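Local coordinates for protein beta-lactamase (PDB 6NHS) that probably hydrolyses the beta-lactam ring of penicillin-type antibiotics, acting as a class D serine beta-lactamase in a cyanobacterium, at residues Leu31-Ser36 with Ile246-Arg251; Val135-Leu140 with Leu157-Lys162; Pro212-Phe217 with Asn233-Asn238. One frame throughout, in Å; residues are numbered along the deposited sequence.

Contact 1 (Leu31-Ser36 with Ile246-Arg251)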
loop_
_atom_site.group_PDB
_atom_site.type_symbol
_atom_site.label_atom_id
_atom_site.label_comp_id
_atom_site.label_asym_id
_atom_site.label_seq_id
_atom_site.Cartn_x
_atom_site.Cartn_y
_atom_site.Cartn_z
ATOM N N LEU A 31 3.636 21.573 6.217
ATOM C CA LEU A 31 3.448 21.345 4.791
ATOM C C LEU A 31 2.074 21.772 4.294
ATOM O O LEU A 31 1.805 21.655 3.095
ATOM C CB LEU A 31 3.684 19.869 4.470
ATOM C CG LEU A 31 5.078 19.391 4.871
ATOM C CD1 LEU A 31 5.212 17.897 4.706
ATOM C CD2 LEU A 31 6.152 20.116 4.058
ATOM N N GLY A 32 1.206 22.260 5.178
ATOM C CA GLY A 32 -0.094 22.753 4.759
ATOM C C GLY A 32 -1.020 21.696 4.202
ATOM O O GLY A 32 -1.813 21.991 3.302
ATOM N N ILE A 33 -0.949 20.470 4.713
ATOM C CA ILE A 33 -1.798 19.392 4.223
ATOM C C ILE A 33 -2.681 18.889 5.358
ATOM O O ILE A 33 -2.308 18.928 6.537
ATOM C CB ILE A 33 -0.980 18.231 3.613
ATOM C CG1 ILE A 33 -0.432 17.323 4.709
ATOM C CG2 ILE A 33 0.170 18.763 2.757
ATOM C CD1 ILE A 33 0.349 16.161 4.179
ATOM N N LYS A 34 -3.871 18.426 4.991
ATOM C CA LYS A 34 -4.796 17.795 5.917
ATOM C C LYS A 34 -4.670 16.287 5.780
ATOM O O LYS A 34 -4.626 15.764 4.661
ATOM C CB LYS A 34 -6.233 18.236 5.640
ATOM C CG LYS A 34 -6.450 19.733 5.760
ATOM C CD LYS A 34 -7.922 20.084 5.626
ATOM C CE LYS A 34 -8.158 21.579 5.797
ATOM N NZ LYS A 34 -9.606 21.920 5.681
ATOM N N GLY A 35 -4.600 15.590 6.908
ATOM C CA GLY A 35 -4.516 14.139 6.846
ATOM C C GLY A 35 -4.249 13.524 8.201
ATOM O O GLY A 35 -4.523 14.128 9.243
ATOM N N SER A 36 -3.695 12.316 8.170
ATOM C CA SER A 36 -3.490 11.539 9.381
ATOM C C SER A 36 -2.290 10.629 9.198
ATOM O O SER A 36 -1.828 10.384 8.078
ATOM C CB SER A 36 -4.724 10.697 9.722
ATOM O OG SER A 36 -5.015 9.795 8.667
ATOM N N ILE A 246 5.071 10.907 1.304
ATOM C CA ILE A 246 6.263 10.298 1.881
ATOM C C ILE A 246 6.928 11.243 2.875
ATOM O O ILE A 246 7.430 10.810 3.918
ATOM C CB ILE A 246 7.215 9.867 0.751
ATOM C CG1 ILE A 246 6.616 8.665 0.010
ATOM C CG2 ILE A 246 8.607 9.552 1.287
ATOM C CD1 ILE A 246 7.380 8.232 -1.195
ATOM N N GLU A 247 6.910 12.549 2.589
ATOM C CA GLU A 247 7.616 13.503 3.439
ATOM C C GLU A 247 7.027 13.557 4.847
ATOM O O GLU A 247 7.775 13.633 5.831
ATOM C CB GLU A 247 7.608 14.884 2.785
ATOM C CG GLU A 247 8.410 15.947 3.531
ATOM C CD GLU A 247 9.888 15.605 3.664
ATOM O OE1 GLU A 247 10.399 14.797 2.865
ATOM O OE2 GLU A 247 10.537 16.146 4.581
ATOM N N VAL A 248 5.695 13.524 4.980
ATOM C CA VAL A 248 5.148 13.554 6.337
ATOM C C VAL A 248 5.449 12.251 7.054
ATOM O O VAL A 248 5.654 12.243 8.274
ATOM C CB VAL A 248 3.635 13.855 6.366
ATOM C CG1 VAL A 248 3.340 15.176 5.721
ATOM C CG2 VAL A 248 2.836 12.745 5.718
ATOM N N THR A 249 5.485 11.134 6.322
ATOM C CA THR A 249 5.901 9.875 6.924
ATOM C C THR A 249 7.339 9.968 7.419
ATOM O O THR A 249 7.644 9.584 8.555
ATOM C CB THR A 249 5.744 8.734 5.915
ATOM O OG1 THR A 249 4.416 8.749 5.379
ATOM C CG2 THR A 249 5.981 7.392 6.589
ATOM N N ARG A 250 8.236 10.503 6.580
ATOM C CA ARG A 250 9.631 10.691 6.972
ATOM C C ARG A 250 9.745 11.541 8.227
ATOM O O ARG A 250 10.429 11.171 9.187
ATOM C CB ARG A 250 10.424 11.361 5.846
ATOM C CG ARG A 250 10.639 10.543 4.620
ATOM C CD ARG A 250 11.681 11.218 3.729
ATOM N NE ARG A 250 11.992 10.357 2.605
ATOM C CZ ARG A 250 12.880 9.375 2.662
ATOM N NH1 ARG A 250 13.096 8.623 1.593
ATOM N NH2 ARG A 250 13.564 9.168 3.782
ATOM N N ARG A 251 9.098 12.708 8.220
ATOM C CA ARG A 251 9.208 13.616 9.355
ATOM C C ARG A 251 8.609 13.005 10.613
ATOM O O ARG A 251 9.104 13.241 11.722
ATOM C CB ARG A 251 8.538 14.949 9.022
ATOM C CG ARG A 251 9.162 15.642 7.820
ATOM C CD ARG A 251 8.639 17.053 7.658
ATOM N NE ARG A 251 9.192 17.703 6.473
ATOM C CZ ARG A 251 9.127 19.010 6.239
ATOM N NH1 ARG A 251 8.541 19.815 7.116
ATOM N NH2 ARG A 251 9.658 19.512 5.130
#

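Contact 2 (Val135-Leu140 with Leu157-Lys162). With EDO (1,2-ethanediol), chain F.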
loop_
_atom_site.group_PDB
_atom_site.type_symbol
_atom_site.label_atom_id
_atom_site.label_comp_id
_atom_site.label_asym_id
_atom_site.label_seq_id
_atom_site.Cartn_x
_atom_site.Cartn_y
_atom_site.Cartn_z
ATOM N N VAL A 135 -8.321 -12.960 4.422
ATOM C CA VAL A 135 -7.383 -11.997 4.997
ATOM C C VAL A 135 -8.113 -10.958 5.843
ATOM O O VAL A 135 -7.544 -10.410 6.798
ATOM C CB VAL A 135 -6.564 -11.341 3.865
ATOM C CG1 VAL A 135 -5.750 -10.156 4.374
ATOM C CG2 VAL A 135 -5.647 -12.372 3.215
ATOM N N GLY A 136 -9.371 -10.676 5.524
ATOM C CA GLY A 136 -10.077 -9.602 6.193
ATOM C C GLY A 136 -9.659 -8.228 5.719
ATOM O O GLY A 136 -9.523 -7.313 6.536
ATOM N N TYR A 137 -9.468 -8.051 4.408
ATOM C CA TYR A 137 -8.858 -6.833 3.878
ATOM C C TYR A 137 -9.900 -5.726 3.740
ATOM O O TYR A 137 -10.850 -5.862 2.962
ATOM C CB TYR A 137 -8.204 -7.115 2.524
ATOM C CG TYR A 137 -7.449 -5.926 1.968
ATOM C CD1 TYR A 137 -8.089 -4.985 1.171
ATOM C CD2 TYR A 137 -6.104 -5.736 2.257
ATOM C CE1 TYR A 137 -7.411 -3.887 0.666
ATOM C CE2 TYR A 137 -5.410 -4.636 1.752
ATOM C CZ TYR A 137 -6.076 -3.722 0.947
ATOM O OH TYR A 137 -5.414 -2.622 0.441
ATOM N N GLY A 138 -9.708 -4.623 4.466
ATOM C CA GLY A 138 -10.556 -3.449 4.283
ATOM C C GLY A 138 -12.023 -3.735 4.549
ATOM O O GLY A 138 -12.380 -4.474 5.474
ATOM N N ASN A 139 -12.897 -3.143 3.724
ATOM C CA ASN A 139 -14.340 -3.340 3.852
ATOM C C ASN A 139 -14.839 -4.579 3.113
ATOM O O ASN A 139 -16.055 -4.761 2.990
ATOM C CB ASN A 139 -15.104 -2.093 3.378
ATOM C CG ASN A 139 -15.074 -1.903 1.854
ATOM O OD1 ASN A 139 -14.378 -2.609 1.138
ATOM N ND2 ASN A 139 -15.829 -0.923 1.367
ATOM N N LEU A 140 -13.930 -5.417 2.603
ATOM C CA LEU A 140 -14.227 -6.763 2.112
ATOM C C LEU A 140 -15.091 -6.788 0.854
ATOM O O LEU A 140 -15.651 -7.836 0.520
ATOM C CB LEU A 140 -14.907 -7.616 3.194
ATOM C CG LEU A 140 -14.310 -7.611 4.602
ATOM C CD1 LEU A 140 -15.172 -8.465 5.527
ATOM C CD2 LEU A 140 -12.891 -8.118 4.575
ATOM N N LEU A 157 -14.291 -1.244 -3.055
ATOM C CA LEU A 157 -13.334 -1.582 -2.006
ATOM C C LEU A 157 -12.794 -0.322 -1.341
ATOM O O LEU A 157 -12.351 0.612 -2.019
ATOM C CB LEU A 157 -12.174 -2.404 -2.570
ATOM C CG LEU A 157 -11.153 -2.877 -1.530
ATOM C CD1 LEU A 157 -11.843 -3.777 -0.496
ATOM C CD2 LEU A 157 -9.977 -3.610 -2.191
ATOM N N GLN A 158 -12.838 -0.291 -0.010
ATOM C CA GLN A 158 -12.232 0.789 0.757
ATOM C C GLN A 158 -11.518 0.194 1.966
ATOM O O GLN A 158 -11.749 -0.957 2.347
ATOM C CB GLN A 158 -13.273 1.827 1.194
ATOM C CG GLN A 158 -13.993 2.522 0.034
ATOM C CD GLN A 158 -14.960 3.585 0.513
ATOM O OE1 GLN A 158 -14.584 4.491 1.244
ATOM N NE2 GLN A 158 -16.216 3.473 0.108
ATOM N N ILE A 159 -10.634 0.993 2.566
ATOM C CA ILE A 159 -9.847 0.537 3.706
ATOM C C ILE A 159 -9.490 1.743 4.567
ATOM O O ILE A 159 -9.284 2.850 4.063
ATOM C CB ILE A 159 -8.588 -0.236 3.232
ATOM C CG1 ILE A 159 -7.889 -0.931 4.399
ATOM C CG2 ILE A 159 -7.609 0.696 2.490
ATOM C CD1 ILE A 159 -6.874 -1.946 3.957
ATOM N N THR A 160 -9.448 1.526 5.896
ATOM C CA THR A 160 -9.015 2.563 6.822
ATOM C C THR A 160 -7.513 2.464 7.058
ATOM O O THR A 160 -6.905 1.417 6.829
ATOM C CB THR A 160 -9.749 2.429 8.160
ATOM O OG1 THR A 160 -9.177 1.344 8.900
ATOM C CG2 THR A 160 -11.255 2.177 7.951
ATOM N N PRO A 161 -6.876 3.539 7.522
ATOM C CA PRO A 161 -5.449 3.422 7.883
ATOM C C PRO A 161 -5.191 2.367 8.951
ATOM O O PRO A 161 -4.201 1.631 8.856
ATOM C CB PRO A 161 -5.093 4.836 8.366
ATOM C CG PRO A 161 -6.070 5.730 7.665
ATOM C CD PRO A 161 -7.354 4.931 7.574
ATOM N N LYS A 162 -6.069 2.267 9.960
ATOM C CA LYS A 162 -5.957 1.197 10.953
ATOM C C LYS A 162 -5.955 -0.182 10.302
ATOM O O LYS A 162 -5.188 -1.063 10.705
ATOM C CB LYS A 162 -7.102 1.291 11.969
ATOM C CG LYS A 162 -6.853 2.247 13.112
ATOM C CD LYS A 162 -8.019 2.244 14.087
ATOM C CE LYS A 162 -7.657 2.950 15.370
ATOM N NZ LYS A 162 -8.821 3.023 16.283
HETATM C C1 EDO F . -18.950 -7.374 -2.454
HETATM O O1 EDO F . -18.941 -6.103 -3.119
HETATM C C2 EDO F . -18.102 -8.379 -3.228
HETATM O O2 EDO F . -17.039 -8.859 -2.391
#

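Contact 3 (Pro212-Phe217 with Asn233-Asn238)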
loop_
_atom_site.group_PDB
_atom_site.type_symbol
_atom_site.label_atom_id
_atom_site.label_comp_id
_atom_site.label_asym_id
_atom_site.label_seq_id
_atom_site.Cartn_x
_atom_site.Cartn_y
_atom_site.Cartn_z
ATOM N N PRO A 212 -11.858 15.581 -2.251
ATOM C CA PRO A 212 -10.486 15.738 -2.747
ATOM C C PRO A 212 -9.804 14.404 -3.039
ATOM O O PRO A 212 -10.257 13.374 -2.539
ATOM C CB PRO A 212 -9.785 16.460 -1.595
ATOM C CG PRO A 212 -10.527 16.029 -0.390
ATOM C CD PRO A 212 -11.966 15.926 -0.825
ATOM N N ASN A 213 -8.754 14.422 -3.855
ATOM C CA ASN A 213 -7.967 13.214 -4.054
ATOM C C ASN A 213 -7.400 12.745 -2.719
ATOM O O ASN A 213 -7.185 13.536 -1.798
ATOM C CB ASN A 213 -6.825 13.464 -5.042
ATOM C CG ASN A 213 -7.309 13.700 -6.463
ATOM O OD1 ASN A 213 -6.504 13.896 -7.363
ATOM N ND2 ASN A 213 -8.622 13.676 -6.672
ATOM N N ILE A 214 -7.156 11.444 -2.611
ATOM C CA ILE A 214 -6.644 10.840 -1.386
ATOM C C ILE A 214 -5.238 10.322 -1.655
ATOM O O ILE A 214 -5.012 9.604 -2.636
ATOM C CB ILE A 214 -7.562 9.712 -0.887
ATOM C CG1 ILE A 214 -8.954 10.266 -0.570
ATOM C CG2 ILE A 214 -6.948 9.008 0.322
ATOM C CD1 ILE A 214 -8.967 11.280 0.559
ATOM N N GLY A 215 -4.300 10.683 -0.785
ATOM C CA GLY A 215 -2.923 10.219 -0.875
ATOM C C GLY A 215 -2.634 9.196 0.224
ATOM O O GLY A 215 -3.068 9.367 1.357
ATOM N N TRP A 216 -1.894 8.156 -0.136
ATOM C CA TRP A 216 -1.491 7.124 0.807
ATOM C C TRP A 216 0.023 6.949 0.798
ATOM O O TRP A 216 0.673 7.087 -0.242
ATOM C CB TRP A 216 -2.064 5.756 0.459
ATOM C CG TRP A 216 -3.504 5.451 0.679
ATOM C CD1 TRP A 216 -4.476 5.381 -0.277
ATOM C CD2 TRP A 216 -4.118 5.048 1.905
ATOM N NE1 TRP A 216 -5.666 4.992 0.283
ATOM C CE2 TRP A 216 -5.476 4.783 1.624
ATOM C CE3 TRP A 216 -3.660 4.914 3.224
ATOM C CZ2 TRP A 216 -6.385 4.391 2.613
ATOM C CZ3 TRP A 216 -4.563 4.517 4.204
ATOM C CH2 TRP A 216 -5.913 4.265 3.892
ATOM N N PHE A 217 0.566 6.574 1.957
ATOM C CA PHE A 217 1.849 5.874 2.024
ATOM C C PHE A 217 1.760 4.910 3.199
ATOM O O PHE A 217 1.604 5.351 4.344
ATOM C CB PHE A 217 3.023 6.845 2.188
ATOM C CG PHE A 217 4.386 6.192 2.078
ATOM C CD1 PHE A 217 4.659 5.279 1.064
ATOM C CD2 PHE A 217 5.396 6.503 2.979
ATOM C CE1 PHE A 217 5.913 4.682 0.958
ATOM C CE2 PHE A 217 6.659 5.914 2.872
ATOM C CZ PHE A 217 6.913 5.004 1.861
ATOM N N ASN A 233 -2.303 9.012 5.388
ATOM C CA ASN A 233 -3.461 9.283 4.543
ATOM C C ASN A 233 -3.690 10.785 4.527
ATOM O O ASN A 233 -3.856 11.390 5.589
ATOM C CB ASN A 233 -4.700 8.549 5.069
ATOM C CG ASN A 233 -5.880 8.659 4.136
ATOM O OD1 ASN A 233 -6.555 9.686 4.093
ATOM N ND2 ASN A 233 -6.139 7.592 3.381
ATOM N N ILE A 234 -3.686 11.391 3.335
ATOM C CA ILE A 234 -3.792 12.842 3.218
ATOM C C ILE A 234 -4.786 13.220 2.127
ATOM O O ILE A 234 -5.115 12.427 1.243
ATOM C CB ILE A 234 -2.429 13.508 2.914
ATOM C CG1 ILE A 234 -1.961 13.130 1.502
ATOM C CG2 ILE A 234 -1.395 13.118 3.949
ATOM C CD1 ILE A 234 -0.808 13.990 0.981
ATOM N N ASP A 235 -5.249 14.468 2.199
ATOM C CA ASP A 235 -5.923 15.103 1.076
ATOM C C ASP A 235 -4.890 15.604 0.072
ATOM O O ASP A 235 -3.882 16.208 0.448
ATOM C CB ASP A 235 -6.772 16.287 1.544
ATOM C CG ASP A 235 -7.980 15.871 2.365
ATOM O OD1 ASP A 235 -8.257 14.660 2.483
ATOM O OD2 ASP A 235 -8.654 16.778 2.892
ATOM N N ILE A 236 -5.150 15.368 -1.212
ATOM C CA ILE A 236 -4.340 15.925 -2.292
ATOM C C ILE A 236 -5.222 16.893 -3.068
ATOM O O ILE A 236 -6.181 16.479 -3.733
ATOM C CB ILE A 236 -3.770 14.833 -3.209
ATOM C CG1 ILE A 236 -2.765 13.971 -2.447
ATOM C CG2 ILE A 236 -3.112 15.454 -4.444
ATOM C CD1 ILE A 236 -2.173 12.854 -3.281
ATOM N N ARG A 237 -4.911 18.187 -2.984
ATOM C CA ARG A 237 -5.670 19.201 -3.704
ATOM C C ARG A 237 -4.856 19.918 -4.770
ATOM O O ARG A 237 -5.422 20.706 -5.536
ATOM C CB ARG A 237 -6.264 20.219 -2.719
ATOM C CG ARG A 237 -7.549 19.718 -2.060
ATOM C CD ARG A 237 -8.110 20.702 -1.049
ATOM N NE ARG A 237 -7.684 20.383 0.311
ATOM C CZ ARG A 237 -8.376 19.619 1.150
ATOM N NH1 ARG A 237 -9.536 19.098 0.770
ATOM N NH2 ARG A 237 -7.912 19.380 2.371
ATOM N N ASN A 238 -3.551 19.668 -4.837
ATOM C CA ASN A 238 -2.726 20.052 -5.970
ATOM C C ASN A 238 -1.589 19.046 -6.059
ATOM O O ASN A 238 -1.380 18.238 -5.151
ATOM C CB ASN A 238 -2.205 21.489 -5.844
ATOM C CG ASN A 238 -1.460 21.729 -4.549
ATOM O OD1 ASN A 238 -0.309 21.319 -4.396
ATOM N ND2 ASN A 238 -2.110 22.408 -3.608
HETATM O O HOH W 1 -8.689 17.079 -5.147
#

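Contact 1 (Leu31-Ser36 with Ile246-Arg251)
CG1 of Val248 is the point where two apolar residues from the Leu31-Ser36 segment converge on the C-terminal helix. CD1 of Leu31 comes within 3.5 Å of this CG1, a little closer than methyl groups usually sit. CD1 of Ile33 reaches the same methyl head on, tip to tip, also at 3.5 Å from Val248 CG1. Val248 can serve both because its CG1 lies anti to the carbonyl carbon (chi1 -59°), which turns that branch outward from helix 239-255 toward the incoming segment. Ile33 and Val248 are buried, and Phe28 of the short helix 25-30 packs on both of them, so this is the dense end of the contact. Gly32, with positive phi, closes that short helix in a Schellman motif, and the chain then turns through Ile33 into strand 35-41.

Away from this end the packing thins toward solvent, where Leu31, Glu247 and Arg251 are all partly exposed. CD1 of Leu31 grazes Glu247 CG at 3.9 Å, the two side chains crossing at about a right angle. The other branch, CD2, lies over one face of the Arg251 guanidinium, off toward its rim, with Leu31 CD2 3.7 Å from Arg251 NH2. The edge of that group is occupied one helical turn back: Arg251 NE donates to Glu247 OE2 at 2.8 Å, nearly straight (177°), in the guanidinium plane and onto the anti lone pair of the carboxylate oxygen.

No hydrogen bond crosses between the segments. The salt bridge stays within the helix, and the two segments are held by van der Waals packing, methyl on methyl at the buried end and leucine on the guanidinium face at the solvent side.

Contact 2 (Val135-Leu140 with Leu157-Lys162)
Asn139 holds Gln158 by two bonds, one from its backbone and one to its side chain. It is the last residue of Tyr137-Gly138-Asn139, which matches the Tyr-Gly-Asn motif of class D beta-lactamases and here lies in a type II' beta turn from Tyr137 to Leu140. Asn139 N donates to Gln158 O at 2.8 Å. In return Gln158 N points at Asn139 OD1, 3.0 Å away and almost straight at 170°, but arrives from above the amide's carbonyl plane. With chi1 at 72°, the Asn139 amide tucks back over its own backbone to meet that N-H, and its ND2 is anchored by Pro156 O.

Between these bonds and the Tyr137 ring sits Gly138, whose bare CA lies 3.7 Å from Ile159 CG1. Ile159 then extends CD1 over one face of the Tyr137 ring in a CH-pi contact, 3.8 Å from the centroid, while Leu157 CD2 touches the ring obliquely.

Farther out, Phe65 and Phe167 meet the tyrosine edge-to-face and Phe68 packs at an intermediate tilt, fixing the ring among helices 65-76 and 161-172. Thr160 starts the second of these as N-cap, its OG1 taking Gln163 N. Where the turn ends, a bound ethanediol makes a weak hydrogen bond from its O2 to Leu140 O at 3.4 Å.

Contact 3 (Pro212-Phe217 with Asn233-Asn238)
The amide of Asn233 stands almost upright on the indole of Trp216, the two planes 85° apart. Its ND2 is over one face, toward the rim, 3.3 Å from Trp216 CZ2. With CG anti to the backbone N (chi1 -173°), Asn233 swings this amide across to the neighbouring strand. Both polar ends are fixed from outside: Trp216 NE1 by Leu60 O, Asn233 OD1 by Arg54 NE. At the other end, the poorly ordered Arg237 guanidinium has Asp235 CB over one face and Pro212 CG approaching obliquely, 3.4 Å from Arg237 NH1. Arg237 NH2 forms a salt bridge with Asp235 OD2, with a weak hydrogen-bond angle, while the other oxygen, OD1, bridges to Arg54.

Between these groups runs an antiparallel ladder. Gly215 and Ile234 exchange bonds both ways, Gly215 N to Ile234 O at 2.8 Å and Ile234 N to Gly215 O at 2.9 Å. Ile236 N continues the ladder to Asn213 O at 2.8 Å, and a water bridges Asn213 N and Ile236 O where the strands end. Lacking a side chain, Gly215 lets Ile236 CD1 lie 3.6 Å from its CA.

The hairpin is flanked in the sheet by strands 35-41 and 198-207. Helix 239-255 packs against the Ile234 and Ile236 face, while helix 161-172 meets Trp216 and Asn233 from the other.

Overall arrangement
Contacts 1 and 3, with centres about 10 Å apart, share the central sheet: Ser36 N probably bonds to Asn233 O at 2.7 Å and Asp235 N to Lys34 O at 2.9 Å, so the strand leaving contact 1 zips onto the hairpin of contact 3. Helix 239-255 then follows directly from that hairpin. Contact 2 belongs to the helical part, about 18 Å from contact 3 and 22 Å from contact 1, centre to centre. It meets the sheet mainly at Trp216, whose CZ2 lies 3.6 Å from Ile159 O, with Pro161 also packing on Asn233. This junction is close to the presumed active site, since Trp216 lies near the likely SxxK residues Ser63 and Lys66.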